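Local coordinates for protein telomerase reverse transcriptase (Candida tropicalis MYA-3404, PDB 6ZD1) that probably extends chromosome ends by copying a template within the telomerase RNA into telomeric DNA repeats, at residues I88-L93 with S170-I175; N174-F179 with L193-H198; L333-F338 with N549-V554. All coordinates share one frame; numbering follows the deposited sequence.

Contact 1: residues I88-L93 with S170-I175; sequences IIMGKL and SLVKNI
I175 and the selenomethionine M90 carry most of this contact, an oblique, roughly antiparallel crossing of helices 79-93 and 158-179 within the largely helical telomerase RNA-binding domain. The short segments cross at 140°, with their axes 10.9 Å apart at the closest point. No hydrogen bond links them; five buried apolar side chains fill the gap.

One group of contacts is branched aliphatic. I89 and I175 pass each other running in opposite directions, and the methyl CG2 of I89 rests 3.6 Å from I175 CD1. I175 gets that far because CD1 is anti to CA about the CB-CG1 bond (chi2 163°), which carries it well out from its own helix. Y53 and I56 of helix 53-60 also touch I89.

The other group is built on selenium. The side chain of M90 leaves its helix obliquely to the partner, then folds at chi2 (-55°) and again at chi3, which brings SE in among L171, V172 and I175. Here it approaches V172 almost at right angles, with CG2 4.1 Å from SE. W99 and V167 also touch M90, while V172 turns on to I112, F115 and L116 of helix 104-117. CD1 of I175 is thus shared by both groups: besides meeting I89, it lies 3.8 Å from SE of M90.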
ATOM      1  N   ILE A  88       1.125   7.151 -30.003  1.00 67.00           N
ATOM      2  CA  ILE A  88       1.707   6.910 -31.318  1.00 69.66           C
ATOM      3  C   ILE A  88       1.550   5.444 -31.706  1.00 70.31           C
ATOM      4  O   ILE A  88       1.230   5.125 -32.860  1.00 72.29           O
ATOM      5  CB  ILE A  88       3.182   7.358 -31.335  1.00 74.89           C
ATOM      6  CG1 ILE A  88       3.270   8.883 -31.452  1.00 74.34           C
ATOM      7  CG2 ILE A  88       3.948   6.677 -32.463  1.00 70.45           C
ATOM      8  CD1 ILE A  88       4.683   9.421 -31.416  1.00 74.54           C
ATOM      9  N   ILE A  89       1.764   4.530 -30.755  1.00 64.75           N
ATOM     10  CA  ILE A  89       1.519   3.114 -31.020  1.00 71.36           C
ATOM     11  C   ILE A  89       0.042   2.881 -31.315  1.00 69.20           C
ATOM     12  O   ILE A  89      -0.318   2.194 -32.279  1.00 65.67           O
ATOM     13  CB  ILE A  89       2.000   2.249 -29.841  1.00 69.78           C
ATOM     14  CG1 ILE A  89       3.463   2.544 -29.506  1.00 63.98           C
ATOM     15  CG2 ILE A  89       1.844   0.773 -30.176  1.00 57.04           C
ATOM     16  CD1 ILE A  89       4.444   1.841 -30.386  1.00 70.94           C
HETATM   17  N   MSE A  90      -0.834   3.454 -30.494  1.00 66.86           N
HETATM   18  CA  MSE A  90      -2.273   3.270 -30.652  1.00 68.25           C
HETATM   19  C   MSE A  90      -2.769   3.798 -31.989  1.00 67.90           C
HETATM   20  O   MSE A  90      -3.632   3.190 -32.621  1.00 69.08           O
HETATM   21  CB  MSE A  90      -3.032   3.954 -29.509  1.00 70.87           C
HETATM   22  CG  MSE A  90      -2.815   3.307 -28.146  1.00 83.48           C
HETATM   23 SE   MSE A  90      -3.245   1.402 -28.148  1.00107.54          SE
HETATM   24  CE  MSE A  90      -5.111   1.535 -28.688  1.00 74.63           C
ATOM     25  N   GLY A  91      -2.209   4.927 -32.426  1.00 63.82           N
ATOM     26  CA  GLY A  91      -2.571   5.450 -33.733  1.00 66.40           C
ATOM     27  C   GLY A  91      -2.190   4.501 -34.851  1.00 70.47           C
ATOM     28  O   GLY A  91      -2.991   4.217 -35.746  1.00 78.12           O
ATOM     29  N   LYS A  92      -0.959   3.984 -34.806  1.00 70.58           N
ATOM     30  CA  LYS A  92      -0.526   3.001 -35.796  1.00 74.21           C
ATOM     31  C   LYS A  92      -1.352   1.722 -35.707  1.00 67.93           C
ATOM     32  O   LYS A  92      -1.684   1.117 -36.733  1.00 73.04           O
ATOM     33  CB  LYS A  92       0.961   2.694 -35.614  1.00 65.44           C
ATOM     34  CG  LYS A  92       1.894   3.783 -36.124  1.00 67.31           C
ATOM     35  CD  LYS A  92       3.336   3.496 -35.726  1.00 84.80           C
ATOM     36  CE  LYS A  92       4.295   3.641 -36.906  1.00100.42           C
ATOM     37  NZ  LYS A  92       4.108   2.572 -37.933  1.00 98.86           N
ATOM     38  N   LEU A  93      -1.693   1.296 -34.488  1.00 64.89           N
ATOM     39  CA  LEU A  93      -2.387   0.023 -34.314  1.00 75.96           C
ATOM     40  C   LEU A  93      -3.847   0.114 -34.737  1.00 69.56           C
ATOM     41  O   LEU A  93      -4.384  -0.820 -35.346  1.00 68.75           O
ATOM     42  CB  LEU A  93      -2.287  -0.428 -32.856  1.00 65.50           C
ATOM     43  CG  LEU A  93      -1.188  -1.427 -32.493  1.00 63.78           C
ATOM     44  CD1 LEU A  93      -1.510  -2.783 -33.094  1.00 87.89           C
ATOM     45  CD2 LEU A  93       0.173  -0.945 -32.969  1.00 69.22           C
ATOM     46  N   SER A 170      -5.451  -5.299 -22.941  1.00 63.28           N
ATOM     47  CA  SER A 170      -4.531  -6.062 -23.777  1.00 61.93           C
ATOM     48  C   SER A 170      -3.585  -5.167 -24.564  1.00 64.98           C
ATOM     49  O   SER A 170      -2.374  -5.395 -24.560  1.00 78.12           O
ATOM     50  CB  SER A 170      -5.300  -6.978 -24.740  1.00 49.21           C
ATOM     51  OG  SER A 170      -6.101  -7.913 -24.036  1.00 71.36           O
ATOM     52  N   LEU A 171      -4.111  -4.149 -25.246  1.00 56.53           N
ATOM     53  CA  LEU A 171      -3.247  -3.289 -26.045  1.00 60.65           C
ATOM     54  C   LEU A 171      -2.480  -2.296 -25.178  1.00 58.84           C
ATOM     55  O   LEU A 171      -1.245  -2.312 -25.144  1.00 58.34           O
ATOM     56  CB  LEU A 171      -4.069  -2.556 -27.106  1.00 63.21           C
ATOM     57  CG  LEU A 171      -4.541  -3.427 -28.266  1.00 56.61           C
ATOM     58  CD1 LEU A 171      -5.280  -2.594 -29.292  1.00 60.14           C
ATOM     59  CD2 LEU A 171      -3.344  -4.096 -28.889  1.00 69.37           C
ATOM     60  N   VAL A 172      -3.201  -1.438 -24.448  1.00 54.91           N
ATOM     61  CA  VAL A 172      -2.541  -0.361 -23.714  1.00 55.71           C
ATOM     62  C   VAL A 172      -1.609  -0.927 -22.652  1.00 49.27           C
ATOM     63  O   VAL A 172      -0.454  -0.503 -22.531  1.00 59.62           O
ATOM     64  CB  VAL A 172      -3.586   0.591 -23.102  1.00 64.43           C
ATOM     65  CG1 VAL A 172      -2.903   1.652 -22.242  1.00 46.71           C
ATOM     66  CG2 VAL A 172      -4.411   1.248 -24.201  1.00 48.28           C
ATOM     67  N   LYS A 173      -2.070  -1.933 -21.907  1.00 54.09           N
ATOM     68  CA  LYS A 173      -1.272  -2.450 -20.802  1.00 59.93           C
ATOM     69  C   LYS A 173      -0.014  -3.150 -21.303  1.00 59.83           C
ATOM     70  O   LYS A 173       1.072  -2.964 -20.742  1.00 70.46           O
ATOM     71  CB  LYS A 173      -2.113  -3.395 -19.943  1.00 66.79           C
ATOM     72  CG  LYS A 173      -1.354  -4.040 -18.796  1.00 63.33           C
ATOM     73  CD  LYS A 173      -2.202  -5.087 -18.100  1.00 74.27           C
ATOM     74  CE  LYS A 173      -3.157  -4.457 -17.111  1.00 77.79           C
ATOM     75  NZ  LYS A 173      -2.414  -3.921 -15.940  1.00 96.00           N
ATOM     76  N   ASN A 174      -0.130  -3.951 -22.365  1.00 64.69           N
ATOM     77  CA  ASN A 174       1.049  -4.646 -22.875  1.00 70.78           C
ATOM     78  C   ASN A 174       2.068  -3.675 -23.451  1.00 63.07           C
ATOM     79  O   ASN A 174       3.275  -3.920 -23.352  1.00 62.32           O
ATOM     80  CB  ASN A 174       0.653  -5.684 -23.921  1.00 58.08           C
ATOM     81  CG  ASN A 174      -0.089  -6.853 -23.313  1.00 64.20           C
ATOM     82  OD1 ASN A 174      -0.063  -7.050 -22.100  1.00 65.84           O
ATOM     83  ND2 ASN A 174      -0.750  -7.638 -24.154  1.00 74.03           N
ATOM     84  N   ILE A 175       1.608  -2.581 -24.062  1.00 69.63           N
ATOM     85  CA  ILE A 175       2.536  -1.558 -24.531  1.00 63.04           C
ATOM     86  C   ILE A 175       3.350  -1.010 -23.369  1.00 63.81           C
ATOM     87  O   ILE A 175       4.578  -0.878 -23.458  1.00 58.05           O
ATOM     88  CB  ILE A 175       1.765  -0.442 -25.259  1.00 62.00           C
ATOM     89  CG1 ILE A 175       1.196  -0.975 -26.572  1.00 55.97           C
ATOM     90  CG2 ILE A 175       2.658   0.770 -25.484  1.00 54.51           C
ATOM     91  CD1 ILE A 175       0.109  -0.109 -27.149  1.00 61.54           C
TER

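Contact 2: residues N174-F179 with L193-H198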
ATOM      1  N   ASN A 174      -0.130  -3.951 -22.365  1.00 64.69           N
ATOM      2  CA  ASN A 174       1.049  -4.646 -22.875  1.00 70.78           C
ATOM      3  C   ASN A 174       2.068  -3.675 -23.451  1.00 63.07           C
ATOM      4  O   ASN A 174       3.275  -3.920 -23.352  1.00 62.32           O
ATOM      5  CB  ASN A 174       0.653  -5.684 -23.921  1.00 58.08           C
ATOM      6  CG  ASN A 174      -0.089  -6.853 -23.313  1.00 64.20           C
ATOM      7  OD1 ASN A 174      -0.063  -7.050 -22.100  1.00 65.84           O
ATOM      8  ND2 ASN A 174      -0.750  -7.638 -24.154  1.00 74.03           N
ATOM      9  N   ILE A 175       1.608  -2.581 -24.062  1.00 69.63           N
ATOM     10  CA  ILE A 175       2.536  -1.558 -24.531  1.00 63.04           C
ATOM     11  C   ILE A 175       3.350  -1.010 -23.369  1.00 63.81           C
ATOM     12  O   ILE A 175       4.578  -0.878 -23.458  1.00 58.05           O
ATOM     13  CB  ILE A 175       1.765  -0.442 -25.259  1.00 62.00           C
ATOM     14  CG1 ILE A 175       1.196  -0.975 -26.572  1.00 55.97           C
ATOM     15  CG2 ILE A 175       2.658   0.770 -25.484  1.00 54.51           C
ATOM     16  CD1 ILE A 175       0.109  -0.109 -27.149  1.00 61.54           C
ATOM     17  N   VAL A 176       2.686  -0.727 -22.244  1.00 53.29           N
ATOM     18  CA  VAL A 176       3.392  -0.255 -21.056  1.00 59.37           C
ATOM     19  C   VAL A 176       4.361  -1.318 -20.563  1.00 61.14           C
ATOM     20  O   VAL A 176       5.520  -1.031 -20.242  1.00 56.90           O
ATOM     21  CB  VAL A 176       2.392   0.138 -19.954  1.00 51.66           C
ATOM     22  CG1 VAL A 176       3.132   0.482 -18.672  1.00 48.92           C
ATOM     23  CG2 VAL A 176       1.530   1.304 -20.410  1.00 55.35           C
ATOM     24  N   ARG A 177       3.901  -2.572 -20.507  1.00 54.16           N
ATOM     25  CA  ARG A 177       4.773  -3.645 -20.051  1.00 63.94           C
ATOM     26  C   ARG A 177       5.914  -3.883 -21.028  1.00 51.28           C
ATOM     27  O   ARG A 177       6.998  -4.310 -20.620  1.00 67.29           O
ATOM     28  CB  ARG A 177       3.966  -4.930 -19.851  1.00 68.69           C
ATOM     29  CG  ARG A 177       2.956  -4.871 -18.712  1.00 61.33           C
ATOM     30  CD  ARG A 177       2.243  -6.208 -18.546  1.00 85.68           C
ATOM     31  NE  ARG A 177       3.187  -7.308 -18.363  1.00102.69           N
ATOM     32  CZ  ARG A 177       3.586  -7.765 -17.179  1.00105.16           C
ATOM     33  NH1 ARG A 177       3.119  -7.220 -16.064  1.00116.94           N
ATOM     34  NH2 ARG A 177       4.451  -8.769 -17.110  1.00 94.52           N
ATOM     35  N   ALA A 178       5.699  -3.581 -22.311  1.00 54.86           N
ATOM     36  CA  ALA A 178       6.732  -3.814 -23.314  1.00 56.84           C
ATOM     37  C   ALA A 178       7.916  -2.873 -23.128  1.00 64.46           C
ATOM     38  O   ALA A 178       9.067  -3.266 -23.351  1.00 57.99           O
ATOM     39  CB  ALA A 178       6.144  -3.661 -24.716  1.00 50.54           C
ATOM     40  N   PHE A 179       7.659  -1.628 -22.731  1.00 50.94           N
ATOM     41  CA  PHE A 179       8.700  -0.612 -22.718  1.00 57.46           C
ATOM     42  C   PHE A 179       9.159  -0.197 -21.331  1.00 62.12           C
ATOM     43  O   PHE A 179      10.326   0.169 -21.173  1.00 60.90           O
ATOM     44  CB  PHE A 179       8.232   0.638 -23.478  1.00 61.77           C
ATOM     45  CG  PHE A 179       8.067   0.422 -24.960  1.00 59.81           C
ATOM     46  CD1 PHE A 179       9.171   0.402 -25.796  1.00 67.75           C
ATOM     47  CD2 PHE A 179       6.812   0.239 -25.514  1.00 62.89           C
ATOM     48  CE1 PHE A 179       9.025   0.201 -27.155  1.00 70.16           C
ATOM     49  CE2 PHE A 179       6.660   0.037 -26.875  1.00 60.87           C
ATOM     50  CZ  PHE A 179       7.766   0.020 -27.694  1.00 58.54           C
ATOM     51  N   LEU A 193       3.535   7.944 -10.133  1.00 83.38           N
ATOM     52  CA  LEU A 193       3.992   6.697 -10.720  1.00 82.79           C
ATOM     53  C   LEU A 193       5.086   7.017 -11.722  1.00 80.59           C
ATOM     54  O   LEU A 193       5.044   8.050 -12.397  1.00 76.99           O
ATOM     55  CB  LEU A 193       2.845   5.950 -11.400  1.00 74.99           C
ATOM     56  CG  LEU A 193       1.954   5.186 -10.424  1.00 79.61           C
ATOM     57  CD1 LEU A 193       0.677   4.759 -11.104  1.00 79.81           C
ATOM     58  CD2 LEU A 193       2.695   3.980  -9.884  1.00 77.09           C
ATOM     59  N   PHE A 194       6.083   6.143 -11.796  1.00 74.99           N
ATOM     60  CA  PHE A 194       7.281   6.440 -12.563  1.00 75.68           C
ATOM     61  C   PHE A 194       7.582   5.323 -13.544  1.00 76.03           C
ATOM     62  O   PHE A 194       7.603   4.145 -13.172  1.00 75.10           O
ATOM     63  CB  PHE A 194       8.452   6.691 -11.621  1.00 77.99           C
ATOM     64  CG  PHE A 194       8.270   7.920 -10.797  1.00 81.30           C
ATOM     65  CD1 PHE A 194       8.207   7.855  -9.416  1.00 76.73           C
ATOM     66  CD2 PHE A 194       8.115   9.151 -11.415  1.00 82.69           C
ATOM     67  CE1 PHE A 194       8.030   9.008  -8.672  1.00 86.70           C
ATOM     68  CE2 PHE A 194       7.933  10.300 -10.674  1.00 92.80           C
ATOM     69  CZ  PHE A 194       7.895  10.229  -9.302  1.00 84.42           C
ATOM     70  N   TYR A 195       7.785   5.705 -14.801  1.00 76.82           N
ATOM     71  CA  TYR A 195       8.070   4.774 -15.882  1.00 75.75           C
ATOM     72  C   TYR A 195       9.573   4.773 -16.142  1.00 77.91           C
ATOM     73  O   TYR A 195      10.130   5.769 -16.619  1.00 78.56           O
ATOM     74  CB  TYR A 195       7.288   5.159 -17.137  1.00 74.23           C
ATOM     75  CG  TYR A 195       5.785   5.048 -16.993  1.00 71.44           C
ATOM     76  CD1 TYR A 195       5.058   5.989 -16.270  1.00 69.59           C
ATOM     77  CD2 TYR A 195       5.090   4.010 -17.596  1.00 64.54           C
ATOM     78  CE1 TYR A 195       3.680   5.884 -16.146  1.00 71.54           C
ATOM     79  CE2 TYR A 195       3.720   3.903 -17.480  1.00 59.23           C
ATOM     80  CZ  TYR A 195       3.018   4.837 -16.756  1.00 59.97           C
ATOM     81  OH  TYR A 195       1.649   4.718 -16.644  1.00 55.24           O
ATOM     82  N   PHE A 196      10.224   3.662 -15.815  1.00 75.51           N
ATOM     83  CA  PHE A 196      11.617   3.420 -16.165  1.00 75.33           C
ATOM     84  C   PHE A 196      11.656   2.420 -17.310  1.00 71.80           C
ATOM     85  O   PHE A 196      11.031   1.358 -17.223  1.00 69.17           O
ATOM     86  CB  PHE A 196      12.411   2.879 -14.972  1.00 74.69           C
ATOM     87  CG  PHE A 196      12.490   3.824 -13.811  1.00 79.19           C
ATOM     88  CD1 PHE A 196      13.553   4.704 -13.690  1.00 80.03           C
ATOM     89  CD2 PHE A 196      11.507   3.827 -12.832  1.00 78.61           C
ATOM     90  CE1 PHE A 196      13.635   5.574 -12.622  1.00 80.84           C
ATOM     91  CE2 PHE A 196      11.583   4.696 -11.761  1.00 81.21           C
ATOM     92  CZ  PHE A 196      12.651   5.569 -11.655  1.00 81.55           C
ATOM     93  N   THR A 197      12.366   2.764 -18.383  1.00 71.10           N
ATOM     94  CA  THR A 197      12.568   1.806 -19.461  1.00 68.22           C
ATOM     95  C   THR A 197      13.316   0.589 -18.934  1.00 66.88           C
ATOM     96  O   THR A 197      14.170   0.699 -18.050  1.00 73.86           O
ATOM     97  CB  THR A 197      13.342   2.438 -20.619  1.00 68.80           C
ATOM     98  OG1 THR A 197      14.681   2.722 -20.205  1.00 69.70           O
ATOM     99  CG2 THR A 197      12.672   3.726 -21.074  1.00 71.19           C
ATOM    100  N   HIS A 198      12.981  -0.586 -19.479  1.00 62.52           N
ATOM    101  CA  HIS A 198      13.573  -1.824 -18.979  1.00 66.88           C
ATOM    102  C   HIS A 198      15.094  -1.773 -19.032  1.00 68.67           C
ATOM    103  O   HIS A 198      15.770  -2.274 -18.127  1.00 74.73           O
ATOM    104  CB  HIS A 198      13.059  -3.026 -19.776  1.00 58.43           C
ATOM    105  CG  HIS A 198      11.607  -3.329 -19.559  1.00 52.01           C
ATOM    106  ND1 HIS A 198      11.084  -3.628 -18.318  1.00 65.61           N
ATOM    107  CD2 HIS A 198      10.571  -3.392 -20.428  1.00 53.06           C
ATOM    108  CE1 HIS A 198       9.785  -3.850 -18.431  1.00 56.56           C
ATOM    109  NE2 HIS A 198       9.449  -3.716 -19.702  1.00 58.03           N
TER
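V176 and Y195 make the tight, buried side of this contact. The methyl CG1 of V176 comes to the edge of the tyrosine ring, near its plane, 3.7 Å from CE2, and the two side chains cross at about a right angle. V182 touches both of them, W180 meets the Y195 ring edge-to-face, and the phenol oxygen is hydrogen-bonded to L116 O.

The chain path explains the closeness: helix 158-179 runs straight into strand 180-184, which forms a beta hairpin with 193-197, and T197 then takes the N-cap position of helix 198-216. The hairpin so brings the start of one helix back to the end of the other within the RNA-binding domain. At this buried turn from strand to helix, F179 O takes H198 N at 3.2 Å and also a CA-H...O contact from T197 CA at 3.3 Å.

Toward solvent, where R177 and A178 point away, the link is polar. H198 NE2 donates to R177 O over 2.7 Å in a nearly straight bond (170°), the oxygen lying close to the imidazole plane although the donor is tilted from the carbonyl plane. A178 O sits at the same ring's edge, 3.3 Å from H198 CD2.

Contact 3: residues L333-F338 with N549-V554; sequences LYMIKF and NKMTFV
K337 lies alongside the selenomethionine M551, the two chains running in opposite directions, with SE 3.8 Å from K337 CB and 3.9 Å from K337 CG. CG of the lysine stands between its backbone N and carbonyl carbon (chi1 80°), and from there the chain is fully extended. That delivers NZ to T552 O, almost straight down the carbonyl direction (165°); the modelled length of 2.5 Å is short and should be read with reserve. M551 bends at chi3, so that its CE comes 4.0 Å from CG of M335, itself a selenomethionine, and 3.7 Å from M335 O. The F553 ring approaches K337 CB obliquely.

Behind this shell, backbone bonds to V539 and I541 on one flank, and to F504, F506 and T508 on the other, fix strand 334-339 inside its sheet. I541 also touches both M335 and M551, and T552 OG1 is held by D557. The axes of the short strand segments cross at 34° and come within 8.8 Å, as members of different sheets joined through side chains. The arrangement is consistent with a reverse transcriptase palm, its central motif A strand packed against the small motif E sheet, known in these polymerases as the primer grip.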
ATOM      1  N   LEU A 333       7.223  24.399  27.532  1.00 76.36           N
ATOM      2  CA  LEU A 333       7.397  22.993  27.200  1.00 79.29           C
ATOM      3  C   LEU A 333       8.607  22.810  26.300  1.00 72.34           C
ATOM      4  O   LEU A 333       8.896  23.656  25.450  1.00 73.04           O
ATOM      5  CB  LEU A 333       6.151  22.431  26.513  1.00 71.11           C
ATOM      6  CG  LEU A 333       4.900  22.418  27.389  1.00 80.11           C
ATOM      7  CD1 LEU A 333       3.700  21.978  26.585  1.00 71.37           C
ATOM      8  CD2 LEU A 333       5.108  21.510  28.593  1.00 82.76           C
ATOM      9  N   TYR A 334       9.315  21.706  26.501  1.00 73.23           N
ATOM     10  CA  TYR A 334      10.485  21.352  25.715  1.00 68.93           C
ATOM     11  C   TYR A 334      10.172  20.088  24.932  1.00 75.07           C
ATOM     12  O   TYR A 334       9.545  19.164  25.459  1.00 74.44           O
ATOM     13  CB  TYR A 334      11.707  21.132  26.615  1.00 71.15           C
ATOM     14  CG  TYR A 334      11.922  22.240  27.618  1.00 78.84           C
ATOM     15  CD1 TYR A 334      11.161  22.313  28.779  1.00 81.52           C
ATOM     16  CD2 TYR A 334      12.885  23.214  27.407  1.00 74.89           C
ATOM     17  CE1 TYR A 334      11.343  23.328  29.692  1.00 75.65           C
ATOM     18  CE2 TYR A 334      13.077  24.234  28.317  1.00 89.32           C
ATOM     19  CZ  TYR A 334      12.302  24.285  29.459  1.00 80.46           C
ATOM     20  OH  TYR A 334      12.485  25.294  30.374  1.00 84.43           O
HETATM   21  N   MSE A 335      10.571  20.058  23.668  1.00 69.47           N
HETATM   22  CA  MSE A 335      10.309  18.873  22.868  1.00 70.16           C
HETATM   23  C   MSE A 335      11.440  18.508  21.922  1.00 72.36           C
HETATM   24  O   MSE A 335      12.162  19.370  21.415  1.00 64.85           O
HETATM   25  CB  MSE A 335       9.010  19.035  22.084  1.00 88.51           C
HETATM   26  CG  MSE A 335       8.946  20.262  21.213  1.00 96.85           C
HETATM   27 SE   MSE A 335       7.213  20.360  20.333  1.00148.16          SE
HETATM   28  CE  MSE A 335       6.086  20.452  21.918  1.00 98.50           C
ATOM     29  N   ILE A 336      11.573  17.204  21.703  1.00 73.99           N
ATOM     30  CA  ILE A 336      12.658  16.622  20.924  1.00 67.43           C
ATOM     31  C   ILE A 336      12.071  15.521  20.049  1.00 72.85           C
ATOM     32  O   ILE A 336      11.254  14.719  20.516  1.00 60.36           O
ATOM     33  CB  ILE A 336      13.767  16.075  21.849  1.00 62.25           C
ATOM     34  CG1 ILE A 336      14.831  15.320  21.054  1.00 66.62           C
ATOM     35  CG2 ILE A 336      13.174  15.212  22.958  1.00 67.88           C
ATOM     36  CD1 ILE A 336      15.907  16.218  20.515  1.00 65.41           C
ATOM     37  N   LYS A 337      12.440  15.509  18.770  1.00 73.00           N
ATOM     38  CA  LYS A 337      12.087  14.419  17.869  1.00 63.84           C
ATOM     39  C   LYS A 337      13.358  13.779  17.332  1.00 62.06           C
ATOM     40  O   LYS A 337      14.356  14.468  17.085  1.00 59.84           O
ATOM     41  CB  LYS A 337      11.193  14.890  16.711  1.00 65.76           C
ATOM     42  CG  LYS A 337      11.929  15.572  15.572  1.00 72.05           C
ATOM     43  CD  LYS A 337      11.022  15.783  14.378  1.00 69.94           C
ATOM     44  CE  LYS A 337      11.788  16.383  13.213  1.00 68.70           C
ATOM     45  NZ  LYS A 337      10.907  16.606  12.037  1.00 71.51           N
ATOM     46  N   PHE A 338      13.320  12.459  17.162  1.00 62.19           N
ATOM     47  CA  PHE A 338      14.475  11.712  16.688  1.00 62.25           C
ATOM     48  C   PHE A 338      13.990  10.413  16.059  1.00 67.16           C
ATOM     49  O   PHE A 338      12.985   9.848  16.498  1.00 59.05           O
ATOM     50  CB  PHE A 338      15.478  11.445  17.824  1.00 53.73           C
ATOM     51  CG  PHE A 338      14.895  10.718  19.015  1.00 60.01           C
ATOM     52  CD1 PHE A 338      14.244  11.411  20.028  1.00 73.43           C
ATOM     53  CD2 PHE A 338      15.026   9.343  19.132  1.00 57.30           C
ATOM     54  CE1 PHE A 338      13.716  10.741  21.127  1.00 64.65           C
ATOM     55  CE2 PHE A 338      14.503   8.669  20.227  1.00 68.82           C
ATOM     56  CZ  PHE A 338      13.849   9.372  21.227  1.00 64.71           C
ATOM     57  N   ASN A 549       9.177  27.686  17.358  1.00 89.69           N
ATOM     58  CA  ASN A 549       8.028  27.135  18.059  1.00 90.39           C
ATOM     59  C   ASN A 549       7.194  26.178  17.224  1.00 88.83           C
ATOM     60  O   ASN A 549       6.210  25.634  17.737  1.00 84.21           O
ATOM     61  CB  ASN A 549       7.136  28.267  18.580  1.00 83.60           C
ATOM     62  CG  ASN A 549       7.642  28.842  19.883  1.00111.64           C
ATOM     63  OD1 ASN A 549       7.227  28.417  20.960  1.00116.59           O
ATOM     64  ND2 ASN A 549       8.554  29.804  19.794  1.00115.51           N
ATOM     65  N   LYS A 550       7.549  25.953  15.964  1.00 88.95           N
ATOM     66  CA  LYS A 550       6.876  24.979  15.116  1.00 69.61           C
ATOM     67  C   LYS A 550       7.802  23.798  14.864  1.00 71.56           C
ATOM     68  O   LYS A 550       8.958  23.981  14.466  1.00 71.31           O
ATOM     69  CB  LYS A 550       6.446  25.607  13.787  1.00 66.48           C
ATOM     70  CG  LYS A 550       5.062  26.239  13.801  1.00 86.64           C
ATOM     71  CD  LYS A 550       5.034  27.537  14.593  1.00 94.23           C
ATOM     72  CE  LYS A 550       5.926  28.599  13.965  1.00106.07           C
ATOM     73  NZ  LYS A 550       5.817  29.902  14.683  1.00 96.23           N
HETATM   74  N   MSE A 551       7.295  22.592  15.092  1.00 68.73           N
HETATM   75  CA  MSE A 551       8.022  21.380  14.734  1.00 68.24           C
HETATM   76  C   MSE A 551       7.130  20.459  13.910  1.00 64.49           C
HETATM   77  O   MSE A 551       5.936  20.335  14.182  1.00 68.85           O
HETATM   78  CB  MSE A 551       8.518  20.646  15.982  1.00 83.58           C
HETATM   79  CG  MSE A 551       9.169  19.302  15.681  1.00 87.40           C
HETATM   80 SE   MSE A 551       9.733  18.303  17.258  1.00124.27          SE
HETATM   81  CE  MSE A 551      11.128  19.509  17.895  1.00 83.77           C
ATOM     82  N   THR A 552       7.707  19.822  12.894  1.00 78.59           N
ATOM     83  CA  THR A 552       6.985  18.869  12.061  1.00 79.53           C
ATOM     84  C   THR A 552       7.313  17.456  12.528  1.00 71.59           C
ATOM     85  O   THR A 552       8.433  16.970  12.334  1.00 73.65           O
ATOM     86  CB  THR A 552       7.329  19.052  10.585  1.00 93.05           C
ATOM     87  OG1 THR A 552       6.908  20.352  10.156  1.00 85.65           O
ATOM     88  CG2 THR A 552       6.618  18.002   9.745  1.00 98.86           C
ATOM     89  N   PHE A 553       6.342  16.809  13.155  1.00 75.47           N
ATOM     90  CA  PHE A 553       6.404  15.384  13.414  1.00 70.98           C
ATOM     91  C   PHE A 553       5.699  14.686  12.253  1.00 89.95           C
ATOM     92  O   PHE A 553       5.351  15.321  11.254  1.00100.25           O
ATOM     93  CB  PHE A 553       5.803  15.068  14.780  1.00 70.98           C
ATOM     94  CG  PHE A 553       6.204  13.730  15.323  1.00 58.30           C
ATOM     95  CD1 PHE A 553       7.517  13.304  15.246  1.00 60.70           C
ATOM     96  CD2 PHE A 553       5.269  12.902  15.917  1.00 66.81           C
ATOM     97  CE1 PHE A 553       7.890  12.071  15.744  1.00 64.04           C
ATOM     98  CE2 PHE A 553       5.636  11.670  16.419  1.00 64.86           C
ATOM     99  CZ  PHE A 553       6.951  11.255  16.333  1.00 68.98           C
ATOM    100  N   VAL A 554       5.493  13.371  12.351  1.00 88.21           N
ATOM    101  CA  VAL A 554       4.954  12.627  11.218  1.00 75.33           C
ATOM    102  C   VAL A 554       3.594  13.195  10.833  1.00 84.92           C
ATOM    103  O   VAL A 554       2.613  13.061  11.575  1.00 97.99           O
ATOM    104  CB  VAL A 554       4.855  11.141  11.565  1.00 77.88           C
ATOM    105  CG1 VAL A 554       6.205  10.478  11.401  1.00 85.29           C
ATOM    106  CG2 VAL A 554       4.368  10.970  13.001  1.00 66.86           C
TER

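Contacts 1 and 2 are neighbours, their centres about 12 Å apart, and both draw on helix 158-179, sharing N174 and I175; contact 3 lies in the reverse transcriptase region, about 51 Å between centres from contact 1 and about 41 Å from contact 2. Chemistry follows place. Contact 1, helix against helix, is wholly buried and apolar. Contact 2, where the same helix ends at a hairpin, has a buried apolar side but spends backbone carbonyls on a histidine near the surface. Contact 3 joins strands of two sheets: selenomethionines fill the interior, as one does in contact 1, while a partly exposed lysine in their midst is modelled close to a backbone carbonyl.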